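Local coordinates for protein FACT-Spt16 (Cicer arietinum, PDB 5CE6) that probably acts as the histone-binding N-terminal module of the FACT complex subunit SPT16, a histone chaperone working in transcription, built on an aminopeptidase-like fold, at residues N227-E232 / L290-A295; S296-A301 / F317-D322; I235-L240 / V284-A289; G275-R280 / S420-F425. All coordinates share one frame; numbering follows the deposited sequence.

Contact 1 of 4, residues N227-E232 / L290-A295; sequences NVIDEE and LYYDSA. With K (potassium ion), chain D.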
loop_
_atom_site.group_PDB
_atom_site.type_symbol
_atom_site.label_atom_id
_atom_site.label_comp_id
_atom_site.label_asym_id
_atom_site.label_seq_id
_atom_site.Cartn_x
_atom_site.Cartn_y
_atom_site.Cartn_z
ATOM N N ASN A 227 4.421 2.339 -29.911
ATOM C CA ASN A 227 4.805 3.435 -30.800
ATOM C C ASN A 227 6.311 3.698 -30.760
ATOM O O ASN A 227 6.946 3.903 -31.798
ATOM C CB ASN A 227 4.054 4.718 -30.429
ATOM C CG ASN A 227 2.581 4.673 -30.810
ATOM O OD1 ASN A 227 2.092 3.674 -31.340
ATOM N ND2 ASN A 227 1.865 5.763 -30.532
ATOM N N VAL A 228 6.872 3.693 -29.554
ATOM C CA VAL A 228 8.303 3.929 -29.362
ATOM C C VAL A 228 9.160 2.856 -30.040
ATOM O O VAL A 228 10.146 3.166 -30.709
ATOM C CB VAL A 228 8.659 4.027 -27.856
ATOM C CG1 VAL A 228 10.157 3.807 -27.631
ATOM C CG2 VAL A 228 8.226 5.378 -27.297
ATOM N N ILE A 229 8.777 1.597 -29.871
ATOM C CA ILE A 229 9.509 0.496 -30.486
ATOM C C ILE A 229 9.345 0.524 -32.009
ATOM O O ILE A 229 10.307 0.316 -32.756
ATOM C CB ILE A 229 9.077 -0.858 -29.893
ATOM C CG1 ILE A 229 9.418 -0.910 -28.403
ATOM C CG2 ILE A 229 9.738 -2.019 -30.639
ATOM C CD1 ILE A 229 8.646 -1.961 -27.624
ATOM N N ASP A 230 8.126 0.809 -32.463
ATOM C CA ASP A 230 7.826 0.924 -33.891
ATOM C C ASP A 230 8.672 1.986 -34.586
ATOM O O ASP A 230 9.343 1.709 -35.585
ATOM C CB ASP A 230 6.350 1.272 -34.093
ATOM C CG ASP A 230 5.528 0.092 -34.572
ATOM O OD1 ASP A 230 6.046 -0.713 -35.378
ATOM O OD2 ASP A 230 4.358 -0.022 -34.145
ATOM N N GLU A 231 8.623 3.206 -34.061
ATOM C CA GLU A 231 9.312 4.337 -34.674
ATOM C C GLU A 231 10.786 4.404 -34.287
ATOM O O GLU A 231 11.483 5.354 -34.652
ATOM C CB GLU A 231 8.625 5.653 -34.302
ATOM C CG GLU A 231 7.284 5.889 -34.981
ATOM C CD GLU A 231 6.803 7.325 -34.831
ATOM O OE1 GLU A 231 7.151 8.165 -35.689
ATOM O OE2 GLU A 231 6.081 7.613 -33.853
ATOM N N GLU A 232 11.245 3.391 -33.554
ATOM C CA GLU A 232 12.619 3.331 -33.062
ATOM C C GLU A 232 13.010 4.632 -32.380
ATOM O O GLU A 232 14.065 5.204 -32.658
ATOM C CB GLU A 232 13.597 3.000 -34.193
ATOM C CG GLU A 232 13.312 1.668 -34.867
ATOM C CD GLU A 232 14.503 1.138 -35.640
ATOM O OE1 GLU A 232 15.611 1.091 -35.065
ATOM O OE2 GLU A 232 14.327 0.772 -36.819
ATOM N N LEU A 290 15.049 3.490 -22.949
ATOM C CA LEU A 290 14.334 2.225 -23.068
ATOM C C LEU A 290 15.068 1.335 -24.065
ATOM O O LEU A 290 15.479 1.796 -25.130
ATOM C CB LEU A 290 12.904 2.473 -23.554
ATOM C CG LEU A 290 11.995 1.254 -23.635
ATOM C CD1 LEU A 290 11.559 0.861 -22.233
ATOM C CD2 LEU A 290 10.788 1.511 -24.526
ATOM N N TYR A 291 15.251 0.067 -23.710
ATOM C CA TYR A 291 16.012 -0.856 -24.553
ATOM C C TYR A 291 15.083 -1.924 -25.092
ATOM O O TYR A 291 14.353 -2.564 -24.331
ATOM C CB TYR A 291 17.146 -1.509 -23.762
ATOM C CG TYR A 291 18.091 -2.321 -24.624
ATOM C CD1 TYR A 291 19.160 -1.714 -25.266
ATOM C CD2 TYR A 291 17.910 -3.688 -24.789
ATOM C CE1 TYR A 291 20.023 -2.441 -26.051
ATOM C CE2 TYR A 291 18.765 -4.426 -25.577
ATOM C CZ TYR A 291 19.826 -3.796 -26.202
ATOM O OH TYR A 291 20.694 -4.527 -26.990
ATOM N N TYR A 292 15.113 -2.125 -26.406
ATOM C CA TYR A 292 14.163 -3.036 -27.023
ATOM C C TYR A 292 14.725 -3.802 -28.207
ATOM O O TYR A 292 13.976 -4.205 -29.092
ATOM C CB TYR A 292 12.879 -2.300 -27.433
ATOM C CG TYR A 292 13.128 -0.996 -28.144
ATOM C CD1 TYR A 292 13.485 -0.976 -29.488
ATOM C CD2 TYR A 292 13.028 0.217 -27.468
ATOM C CE1 TYR A 292 13.731 0.208 -30.139
ATOM C CE2 TYR A 292 13.273 1.407 -28.111
ATOM C CZ TYR A 292 13.621 1.398 -29.446
ATOM O OH TYR A 292 13.865 2.588 -30.095
ATOM N N ASP A 293 16.035 -4.020 -28.226
ATOM C CA ASP A 293 16.599 -4.882 -29.259
ATOM C C ASP A 293 16.240 -6.342 -28.971
ATOM O O ASP A 293 15.467 -6.625 -28.060
ATOM C CB ASP A 293 18.109 -4.686 -29.369
ATOM C CG ASP A 293 18.618 -4.887 -30.788
ATOM O OD1 ASP A 293 18.349 -5.957 -31.377
ATOM O OD2 ASP A 293 19.267 -3.962 -31.316
ATOM N N SER A 294 16.787 -7.272 -29.749
ATOM C CA SER A 294 16.423 -8.682 -29.603
ATOM C C SER A 294 16.672 -9.227 -28.200
ATOM O O SER A 294 17.589 -8.786 -27.514
ATOM C CB SER A 294 17.158 -9.539 -30.638
ATOM O OG SER A 294 16.608 -9.334 -31.924
ATOM N N ALA A 295 15.837 -10.176 -27.786
ATOM C CA ALA A 295 15.944 -10.819 -26.474
ATOM C C ALA A 295 15.882 -9.808 -25.337
ATOM O O ALA A 295 16.708 -9.823 -24.423
ATOM C CB ALA A 295 17.212 -11.652 -26.382
HETATM K K K D . 19.036 -8.093 -24.480
HETATM O O HOH W 1 21.072 -7.068 -26.329
#
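The last turn of helix 200-230, closed by a Schellman motif at Glu232, carries Val228 and Ile229 against Leu290 and Tyr292 of the loop that leads to a potassium site. Tyr292 does most of the touching. Its CG stands between the backbone N and the carbonyl carbon (chi1 46°), which turns the ring back toward the helix end. Ile229 lies over one face of that ring in a CH-pi contact, its CG1 4.1 Å from the centroid of the Tyr292 ring, while its CG2 reaches the CD1 side. Val228 crosses the tyrosine at about a right angle; its CG1 sits 4.0 Å from Tyr292 CE2 and 3.9 Å from Leu290 CD2, bridging the two loop residues. The phenol end passes beside the helix terminus, with Tyr292 OH 3.2 Å from Glu232 C, and hydrogen-bonds to the carbonyl oxygen of Lys233 just beyond. A leucine in place of Tyr292 would probably leave that carbonyl without its phenolic partner and strip Ile229 of the aromatic face it rests on. Beyond Tyr292 the chain turns so that Ala295 O binds potassium at 2.9 Å. Tyr291 OH joins the same site indirectly, 2.7 Å from water 1, itself a ligand of the ion; Ser420 OG is a further ligand. The arrangement is consistent with the pita-bread fold of M24 metallopeptidase relatives, with helix 200-230 lying against the sheet that holds strand 296-306.

Contact 2 of 4, residues S296-A301 / F317-D322; sequences SVIICA and FLIDAD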
loop_
_atom_site.group_PDB
_atom_site.type_symbol
_atom_site.label_atom_id
_atom_site.label_comp_id
_atom_site.label_asym_id
_atom_site.label_seq_id
_atom_site.Cartn_x
_atom_site.Cartn_y
_atom_site.Cartn_z
ATOM N N SER A 296 14.879 -8.944 -25.390
ATOM C CA SER A 296 14.745 -7.881 -24.398
ATOM C C SER A 296 13.478 -8.016 -23.589
ATOM O O SER A 296 12.485 -8.586 -24.049
ATOM C CB SER A 296 14.747 -6.517 -25.078
ATOM O OG SER A 296 16.044 -6.177 -25.499
ATOM N N VAL A 297 13.502 -7.484 -22.369
ATOM C CA VAL A 297 12.271 -7.409 -21.588
ATOM C C VAL A 297 12.133 -6.008 -21.014
ATOM O O VAL A 297 13.126 -5.316 -20.790
ATOM C CB VAL A 297 12.187 -8.468 -20.461
ATOM C CG1 VAL A 297 12.331 -9.879 -21.022
ATOM C CG2 VAL A 297 13.234 -8.226 -19.424
ATOM N N ILE A 298 10.889 -5.600 -20.807
ATOM C CA ILE A 298 10.573 -4.276 -20.278
ATOM C C ILE A 298 9.589 -4.467 -19.142
ATOM O O ILE A 298 8.556 -5.121 -19.319
ATOM C CB ILE A 298 9.933 -3.381 -21.370
ATOM C CG1 ILE A 298 10.926 -3.155 -22.514
ATOM C CG2 ILE A 298 9.462 -2.033 -20.788
ATOM C CD1 ILE A 298 10.305 -2.561 -23.786
ATOM N N ILE A 299 9.893 -3.906 -17.972
ATOM C CA ILE A 299 8.975 -4.000 -16.838
ATOM C C ILE A 299 8.325 -2.646 -16.581
ATOM O O ILE A 299 9.007 -1.622 -16.563
ATOM C CB ILE A 299 9.695 -4.471 -15.558
ATOM C CG1 ILE A 299 10.238 -5.898 -15.736
ATOM C CG2 ILE A 299 8.748 -4.436 -14.349
ATOM C CD1 ILE A 299 10.955 -6.419 -14.503
ATOM N N CYS A 300 7.004 -2.643 -16.424
ATOM C CA CYS A 300 6.277 -1.435 -16.036
ATOM C C CYS A 300 5.353 -1.716 -14.868
ATOM O O CYS A 300 4.528 -2.627 -14.917
ATOM C CB CYS A 300 5.445 -0.855 -17.185
ATOM S SG CYS A 300 4.398 0.556 -16.653
ATOM N N ALA A 301 5.486 -0.917 -13.817
ATOM C CA ALA A 301 4.572 -0.997 -12.677
ATOM C C ALA A 301 3.970 0.380 -12.451
ATOM O O ALA A 301 4.686 1.372 -12.385
ATOM C CB ALA A 301 5.298 -1.472 -11.423
ATOM N N PHE A 317 6.806 -6.834 -20.747
ATOM C CA PHE A 317 6.675 -6.987 -22.189
ATOM C C PHE A 317 7.972 -7.547 -22.741
ATOM O O PHE A 317 9.058 -7.222 -22.275
ATOM C CB PHE A 317 6.310 -5.646 -22.833
ATOM C CG PHE A 317 5.091 -5.020 -22.231
ATOM C CD1 PHE A 317 3.819 -5.421 -22.625
ATOM C CD2 PHE A 317 5.212 -4.058 -21.243
ATOM C CE1 PHE A 317 2.693 -4.858 -22.054
ATOM C CE2 PHE A 317 4.084 -3.492 -20.667
ATOM C CZ PHE A 317 2.828 -3.891 -21.071
ATOM N N LEU A 318 7.851 -8.425 -23.726
ATOM C CA LEU A 318 8.991 -9.171 -24.206
ATOM C C LEU A 318 9.173 -8.837 -25.677
ATOM O O LEU A 318 8.217 -8.887 -26.448
ATOM C CB LEU A 318 8.759 -10.680 -24.018
ATOM C CG LEU A 318 8.811 -11.282 -22.602
ATOM C CD1 LEU A 318 7.660 -10.813 -21.726
ATOM C CD2 LEU A 318 8.819 -12.806 -22.651
ATOM N N ILE A 319 10.397 -8.484 -26.053
ATOM C CA ILE A 319 10.701 -8.104 -27.423
ATOM C C ILE A 319 11.633 -9.150 -28.022
ATOM O O ILE A 319 12.801 -9.219 -27.633
ATOM C CB ILE A 319 11.432 -6.749 -27.479
ATOM C CG1 ILE A 319 10.835 -5.754 -26.476
ATOM C CG2 ILE A 319 11.439 -6.201 -28.907
ATOM C CD1 ILE A 319 9.388 -5.402 -26.741
ATOM N N ASP A 320 11.122 -9.945 -28.960
ATOM C CA ASP A 320 11.901 -11.022 -29.575
ATOM C C ASP A 320 12.547 -11.888 -28.491
ATOM O O ASP A 320 13.754 -12.152 -28.515
ATOM C CB ASP A 320 12.969 -10.441 -30.506
ATOM C CG ASP A 320 12.375 -9.664 -31.669
ATOM O OD1 ASP A 320 11.591 -10.251 -32.438
ATOM O OD2 ASP A 320 12.690 -8.465 -31.807
ATOM N N ALA A 321 11.729 -12.298 -27.530
ATOM C CA ALA A 321 12.203 -13.022 -26.355
ATOM C C ALA A 321 12.900 -14.316 -26.728
ATOM O O ALA A 321 12.448 -15.035 -27.618
ATOM C CB ALA A 321 11.045 -13.320 -25.431
ATOM N N ASP A 322 13.990 -14.620 -26.033
ATOM C CA ASP A 322 14.679 -15.883 -26.243
ATOM C C ASP A 322 13.918 -17.005 -25.528
ATOM O O ASP A 322 12.943 -16.732 -24.823
ATOM C CB ASP A 322 16.176 -15.775 -25.873
ATOM C CG ASP A 322 16.444 -15.712 -24.375
ATOM O OD1 ASP A 322 15.660 -16.234 -23.562
ATOM O OD2 ASP A 322 17.497 -15.140 -24.008
#
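With chi1 at -57° in Val297 and -72° in Leu318, each side chain sets a gamma carbon, CG1 and CG respectively, anti to the carbonyl carbon and beside the backbone N. Sharing this setting and leaving the same face of the sheet, the two lie alongside and point the same way, Val297 CG1 4.1 Å from Leu318 CG. They form a non-hydrogen-bonded pair in the beta hairpin of strands 296-306 and 309-319, part of the sheet in the M24-type domain. The pairs flanking it, Ser296 with Ile319 and Ile298 with Phe317, are hydrogen-bonded. In the first, Ser296 N gives a bond of 3.1 Å to Ile319 O, and Ile319 N returns one of 2.9 Å to Ser296 O. In the second, Phe317 N meets Ile298 O at 2.8 Å. CA-H...O contacts fill the interval, the shorter from Val297 CA to Phe317 O at 3.3 Å.

The two faces of the hairpin meet different parts of the fold. Phe317 and Ile319 turn to helix 200-230, where they touch Val222, Leu225 and Ile229; Val297 and Leu318 project from the other face, and there Val297 packs on Phe425 and Leu427 of strand 424-435. On the helix side Ile298 and Ile319 also meet diagonally, CD1 to CD1 at 4.2 Å. Ser296 OG, close to the bound potassium, is held by the carbonyl oxygen of Asp293. After the strand, Asp322 takes the N-cap position of helix 323-342, its OD1 accepting from Gln325 N and its OD2 from Glu416 N.

Contact 3 of 4, residues I235-L240 / V284-A289; sequences ILHSTL and VSNDEA. With NA (sodium ion), chain E.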
loop_
_atom_site.group_PDB
_atom_site.type_symbol
_atom_site.label_atom_id
_atom_site.label_comp_id
_atom_site.label_asym_id
_atom_site.label_seq_id
_atom_site.Cartn_x
_atom_site.Cartn_y
_atom_site.Cartn_z
ATOM N N ILE A 235 13.628 7.092 -25.782
ATOM C CA ILE A 235 12.910 7.679 -24.656
ATOM C C ILE A 235 13.542 7.202 -23.346
ATOM O O ILE A 235 13.881 6.023 -23.209
ATOM C CB ILE A 235 11.395 7.338 -24.727
ATOM C CG1 ILE A 235 10.594 8.188 -23.737
ATOM C CG2 ILE A 235 11.136 5.844 -24.507
ATOM C CD1 ILE A 235 9.097 8.084 -23.933
ATOM N N LEU A 236 13.749 8.121 -22.403
ATOM C CA LEU A 236 14.304 7.745 -21.100
ATOM C C LEU A 236 13.249 7.093 -20.219
ATOM O O LEU A 236 12.062 7.419 -20.321
ATOM C CB LEU A 236 14.848 8.971 -20.378
ATOM C CG LEU A 236 15.902 9.769 -21.141
ATOM C CD1 LEU A 236 16.518 10.814 -20.218
ATOM C CD2 LEU A 236 16.971 8.854 -21.712
ATOM N N HIS A 237 13.667 6.195 -19.331
ATOM C CA HIS A 237 12.697 5.557 -18.440
ATOM C C HIS A 237 11.994 6.605 -17.592
ATOM O O HIS A 237 10.805 6.496 -17.325
ATOM C CB HIS A 237 13.346 4.504 -17.539
ATOM C CG HIS A 237 13.912 3.334 -18.286
ATOM N ND1 HIS A 237 15.228 2.944 -18.160
ATOM C CD2 HIS A 237 13.341 2.474 -19.163
ATOM C CE1 HIS A 237 15.445 1.890 -18.933
ATOM N NE2 HIS A 237 14.319 1.590 -19.556
ATOM N N SER A 238 12.730 7.637 -17.188
ATOM C CA SER A 238 12.153 8.712 -16.382
ATOM C C SER A 238 11.139 9.578 -17.143
ATOM O O SER A 238 10.286 10.228 -16.533
ATOM C CB SER A 238 13.262 9.598 -15.813
ATOM O OG SER A 238 14.167 9.987 -16.831
ATOM N N THR A 239 11.244 9.607 -18.466
ATOM C CA THR A 239 10.275 10.328 -19.287
ATOM C C THR A 239 8.991 9.516 -19.371
ATOM O O THR A 239 7.892 10.057 -19.233
ATOM C CB THR A 239 10.816 10.580 -20.697
ATOM O OG1 THR A 239 11.928 11.486 -20.624
ATOM C CG2 THR A 239 9.738 11.184 -21.582
ATOM N N LEU A 240 9.129 8.214 -19.593
ATOM C CA LEU A 240 7.967 7.331 -19.513
ATOM C C LEU A 240 7.276 7.485 -18.164
ATOM O O LEU A 240 6.044 7.499 -18.081
ATOM C CB LEU A 240 8.361 5.868 -19.747
ATOM C CG LEU A 240 8.727 5.589 -21.201
ATOM C CD1 LEU A 240 9.485 4.280 -21.343
ATOM C CD2 LEU A 240 7.467 5.573 -22.055
ATOM N N VAL A 284 13.207 3.098 -8.577
ATOM C CA VAL A 284 12.955 4.346 -9.293
ATOM C C VAL A 284 13.401 4.280 -10.751
ATOM O O VAL A 284 14.499 3.785 -11.066
ATOM C CB VAL A 284 13.567 5.597 -8.567
ATOM C CG1 VAL A 284 13.465 5.452 -7.059
ATOM C CG2 VAL A 284 15.007 5.822 -8.958
ATOM N N SER A 285 12.534 4.768 -11.634
ATOM C CA SER A 285 12.832 4.792 -13.062
ATOM C C SER A 285 14.070 5.642 -13.299
ATOM O O SER A 285 14.136 6.796 -12.868
ATOM C CB SER A 285 11.657 5.371 -13.846
ATOM O OG SER A 285 10.504 4.548 -13.737
ATOM N N ASN A 286 15.058 5.073 -13.974
ATOM C CA ASN A 286 16.314 5.795 -14.188
ATOM C C ASN A 286 16.297 6.682 -15.437
ATOM O O ASN A 286 15.250 6.819 -16.078
ATOM C CB ASN A 286 17.508 4.834 -14.172
ATOM C CG ASN A 286 17.509 3.861 -15.340
ATOM O OD1 ASN A 286 16.927 4.123 -16.396
ATOM N ND2 ASN A 286 18.167 2.719 -15.152
ATOM N N ASP A 287 17.444 7.286 -15.765
ATOM C CA ASP A 287 17.565 8.170 -16.930
ATOM C C ASP A 287 18.176 7.476 -18.141
ATOM O O ASP A 287 18.648 8.136 -19.068
ATOM C CB ASP A 287 18.420 9.401 -16.609
ATOM C CG ASP A 287 17.750 10.370 -15.672
ATOM O OD1 ASP A 287 16.519 10.313 -15.476
ATOM O OD2 ASP A 287 18.478 11.232 -15.138
ATOM N N GLU A 288 18.189 6.147 -18.133
ATOM C CA GLU A 288 18.672 5.392 -19.280
ATOM C C GLU A 288 17.564 5.250 -20.318
ATOM O O GLU A 288 16.381 5.328 -19.989
ATOM C CB GLU A 288 19.166 4.007 -18.843
ATOM C CG GLU A 288 20.396 4.061 -17.964
ATOM C CD GLU A 288 21.587 4.639 -18.696
ATOM O OE1 GLU A 288 21.845 4.216 -19.847
ATOM O OE2 GLU A 288 22.264 5.519 -18.126
ATOM N N ALA A 289 17.956 5.054 -21.573
ATOM C CA ALA A 289 17.001 4.901 -22.661
ATOM C C ALA A 289 16.326 3.538 -22.585
ATOM O O ALA A 289 16.950 2.553 -22.193
ATOM C CB ALA A 289 17.695 5.068 -23.992
HETATM NA NA NA E . 17.786 0.333 -20.878
HETATM O O HOH W 2 20.084 -0.090 -19.415
HETATM O O HOH W 3 19.625 1.539 -22.643
#
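Backbone bonds first tie His237 and Ser238, at the start of helix 237-249, to the loop 284-289. His237 N donates to Glu288 O at 2.9 Å, and Ser238 N reaches Asn286 O more weakly. Just before them Leu236, the N-cap residue, forms a single bridge with Ala289, supported by CA-H...O contacts both ways.

Side-chain bonds follow. Asn286 CG stands between its backbone N and carbonyl carbon (chi1 66°), which folds the amide back toward the helix. There His237 ND1 donates to Asn286 OD1 at 2.7 Å with an angle of 172°, the acceptor lying in the imidazole plane. Asn286 OD1 also takes Glu288 N, at 3.0 Å, in an Asx turn; the two donors come from opposite faces of the amide. His237 NE2 is hydrogen-bonded to Ser273 OG. Ser238 OG donates a hydrogen bond to Asp287 OD1 at 2.7 Å, on the anti side and 26° out of the carboxylate plane.

Apolar contact is slight, Leu236 CD2 to Ala289 CB at 4.5 Å; the same methyl makes a close van der Waals approach to the backbone, 3.2 Å from Asp287 O. A phenylalanine in place of His237 would probably leave Asn286 OD1 with one donor fewer and Ser273 OG without its ring partner.

Ala289 O binds a sodium ion at 2.7 Å, together with waters 2 and 3. Overall, loop carbonyls receive first-turn N-H groups, and the Asp287 carboxylate would be expected to interact favourably with that helix end.

Contact 4 of 4, residues G275-R280 / S420-F425; sequences GKFDLR and SKNKVF. With K (potassium ion), chain D.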
loop_
_atom_site.group_PDB
_atom_site.type_symbol
_atom_site.label_atom_id
_atom_site.label_comp_id
_atom_site.label_asym_id
_atom_site.label_seq_id
_atom_site.Cartn_x
_atom_site.Cartn_y
_atom_site.Cartn_z
ATOM N N GLY A 275 18.610 -4.697 -18.907
ATOM C CA GLY A 275 19.476 -5.405 -17.980
ATOM C C GLY A 275 19.547 -4.789 -16.595
ATOM O O GLY A 275 20.260 -5.296 -15.730
ATOM N N LYS A 276 18.822 -3.693 -16.377
ATOM C CA LYS A 276 18.843 -3.021 -15.075
ATOM C C LYS A 276 17.464 -3.078 -14.434
ATOM O O LYS A 276 16.605 -2.228 -14.681
ATOM C CB LYS A 276 19.357 -1.583 -15.202
ATOM C CG LYS A 276 20.795 -1.507 -15.731
ATOM C CD LYS A 276 21.382 -0.087 -15.681
ATOM C CE LYS A 276 22.828 -0.065 -16.195
ATOM N NZ LYS A 276 23.346 1.320 -16.333
ATOM N N PHE A 277 17.252 -4.110 -13.624
ATOM C CA PHE A 277 15.948 -4.339 -13.017
ATOM C C PHE A 277 16.063 -4.309 -11.499
ATOM O O PHE A 277 17.153 -4.525 -10.941
ATOM C CB PHE A 277 15.391 -5.688 -13.500
ATOM C CG PHE A 277 15.259 -5.772 -14.983
ATOM C CD1 PHE A 277 14.194 -5.152 -15.631
ATOM C CD2 PHE A 277 16.218 -6.447 -15.741
ATOM C CE1 PHE A 277 14.075 -5.222 -17.020
ATOM C CE2 PHE A 277 16.106 -6.520 -17.128
ATOM C CZ PHE A 277 15.043 -5.906 -17.765
ATOM N N ASP A 278 14.946 -4.037 -10.837
ATOM C CA ASP A 278 14.923 -3.951 -9.389
ATOM C C ASP A 278 13.479 -4.160 -9.022
ATOM O O ASP A 278 12.634 -3.309 -9.299
ATOM C CB ASP A 278 15.399 -2.566 -8.952
ATOM C CG ASP A 278 15.484 -2.413 -7.439
ATOM O OD1 ASP A 278 15.019 -3.299 -6.694
ATOM O OD2 ASP A 278 16.015 -1.379 -6.995
ATOM N N LEU A 279 13.174 -5.317 -8.442
ATOM C CA LEU A 279 11.785 -5.632 -8.151
ATOM C C LEU A 279 11.322 -5.145 -6.784
ATOM O O LEU A 279 10.191 -5.415 -6.389
ATOM C CB LEU A 279 11.520 -7.127 -8.293
ATOM C CG LEU A 279 11.897 -7.730 -9.643
ATOM C CD1 LEU A 279 11.399 -9.166 -9.738
ATOM C CD2 LEU A 279 11.332 -6.886 -10.770
ATOM N N ARG A 280 12.176 -4.435 -6.056
ATOM C CA ARG A 280 11.732 -3.832 -4.800
ATOM C C ARG A 280 10.712 -2.738 -5.113
ATOM O O ARG A 280 10.813 -2.072 -6.140
ATOM C CB ARG A 280 12.928 -3.279 -4.025
ATOM C CG ARG A 280 13.872 -4.369 -3.547
ATOM C CD ARG A 280 15.127 -3.784 -2.958
ATOM N NE ARG A 280 15.888 -3.011 -3.934
ATOM C CZ ARG A 280 17.010 -2.367 -3.642
ATOM N NH1 ARG A 280 17.480 -2.409 -2.404
ATOM N NH2 ARG A 280 17.655 -1.673 -4.573
ATOM N N SER A 420 24.175 -10.500 -24.501
ATOM C CA SER A 420 23.063 -9.558 -24.620
ATOM C C SER A 420 22.966 -8.566 -23.458
ATOM O O SER A 420 23.472 -8.802 -22.358
ATOM C CB SER A 420 21.738 -10.301 -24.772
ATOM O OG SER A 420 20.940 -10.138 -23.619
ATOM N N LYS A 421 22.297 -7.452 -23.724
ATOM C CA LYS A 421 22.093 -6.407 -22.739
ATOM C C LYS A 421 21.356 -6.946 -21.509
ATOM O O LYS A 421 21.583 -6.497 -20.383
ATOM C CB LYS A 421 21.272 -5.293 -23.382
ATOM C CG LYS A 421 21.077 -4.073 -22.527
ATOM C CD LYS A 421 22.134 -3.041 -22.835
ATOM C CE LYS A 421 21.875 -1.743 -22.089
ATOM N NZ LYS A 421 23.136 -0.952 -21.983
ATOM N N ASN A 422 20.474 -7.910 -21.749
ATOM C CA ASN A 422 19.665 -8.532 -20.707
ATOM C C ASN A 422 20.207 -9.884 -20.256
ATOM O O ASN A 422 19.433 -10.761 -19.855
ATOM C CB ASN A 422 18.210 -8.685 -21.186
ATOM C CG ASN A 422 17.460 -7.349 -21.226
ATOM O OD1 ASN A 422 16.973 -6.876 -20.207
ATOM N ND2 ASN A 422 17.382 -6.740 -22.405
ATOM N N LYS A 423 21.532 -10.041 -20.343
ATOM C CA LYS A 423 22.257 -11.211 -19.834
ATOM C C LYS A 423 21.686 -11.676 -18.506
ATOM O O LYS A 423 21.427 -12.863 -18.296
ATOM C CB LYS A 423 23.741 -10.869 -19.667
ATOM C CG LYS A 423 24.509 -11.828 -18.753
ATOM C CD LYS A 423 25.975 -11.446 -18.632
ATOM C CE LYS A 423 26.693 -12.313 -17.598
ATOM N NZ LYS A 423 28.175 -12.149 -17.686
ATOM N N VAL A 424 21.467 -10.717 -17.620
ATOM C CA VAL A 424 20.716 -10.961 -16.406
ATOM C C VAL A 424 19.445 -10.128 -16.535
ATOM O O VAL A 424 19.511 -8.928 -16.823
ATOM C CB VAL A 424 21.525 -10.529 -15.175
ATOM C CG1 VAL A 424 20.733 -10.756 -13.914
ATOM C CG2 VAL A 424 22.841 -11.288 -15.119
ATOM N N PHE A 425 18.284 -10.759 -16.355
ATOM C CA PHE A 425 17.017 -10.050 -16.484
ATOM C C PHE A 425 16.058 -10.436 -15.372
ATOM O O PHE A 425 16.283 -11.408 -14.650
ATOM C CB PHE A 425 16.366 -10.318 -17.845
ATOM C CG PHE A 425 15.842 -11.721 -18.007
ATOM C CD1 PHE A 425 16.694 -12.759 -18.361
ATOM C CD2 PHE A 425 14.494 -12.000 -17.809
ATOM C CE1 PHE A 425 16.213 -14.052 -18.518
ATOM C CE2 PHE A 425 14.004 -13.287 -17.952
ATOM C CZ PHE A 425 14.862 -14.323 -18.312
HETATM K K K D . 19.036 -8.093 -24.480
HETATM O O HOH W 1 21.072 -7.068 -26.329
#
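Gly275, with positive phi (83°), lies against the type I turn from Ser420 to Lys423, its CA 3.4 Å from Lys421 O in a CA-H...O contact; a CB there would clash with that oxygen. Across the same junction Gly275 N makes a weak hydrogen bond of 3.0 Å to Asn422 OD1. That oxygen also lies in the plane of the Phe277 ring, at its edge, 3.2 Å from Phe277 CE2, with ring and amide planes 32° apart. Phe277 gets there with CG anti to the carbonyl carbon, beside the backbone N (chi1 -58°), and the same CE2 packs 3.9 Å from Phe425 CB. The loop after strand 270-273 is thereby laid against the start of strand 424-435, joining two sheets of the M24-type domain; Phe277 also touches Val297 and Ile299 of strand 296-306.

The turn itself faces the potassium site. Ser420 OG binds the ion at 2.9 Å and also accepts a weak bond from Asn422 N. Asn422 belongs to the site as well, its modelled ND2 lying 3.0 Å from the ion; a nitrogen facing a cation leaves the amide orientation doubtful, and with it the bond from Gly275 N. Water 1, bound to the metal, accepts from Lys421 N. Farther along the loop, Arg280 grips Asp278 side-on, NE to OD1 and NH2 to OD2, each at 2.9 Å, while Arg280 N comes from above the carboxylate plane to the same OD1 and completes an Asx turn.

How the contacts relate
Along the chain, the end of helix 200-230 opens contact 1, which closes when the chain returns at 290-295. Contact 3 is nested inside it, joining the start of helix 237-249 to 284-289. Contact 4 opens at 275-280, within both of those loops, and closes only at 420-425, so it crosses contacts 1 and 3. Contact 2, a local hairpin closure, follows contact 1 in series and lies nested within contact 4. Residues 284-295 thus link both helices to strand 296-306, whose hairpin meets strand 424-435. Contacts 1 and 4 converge on one potassium ion and share water 1; contact 3 has the sodium ion.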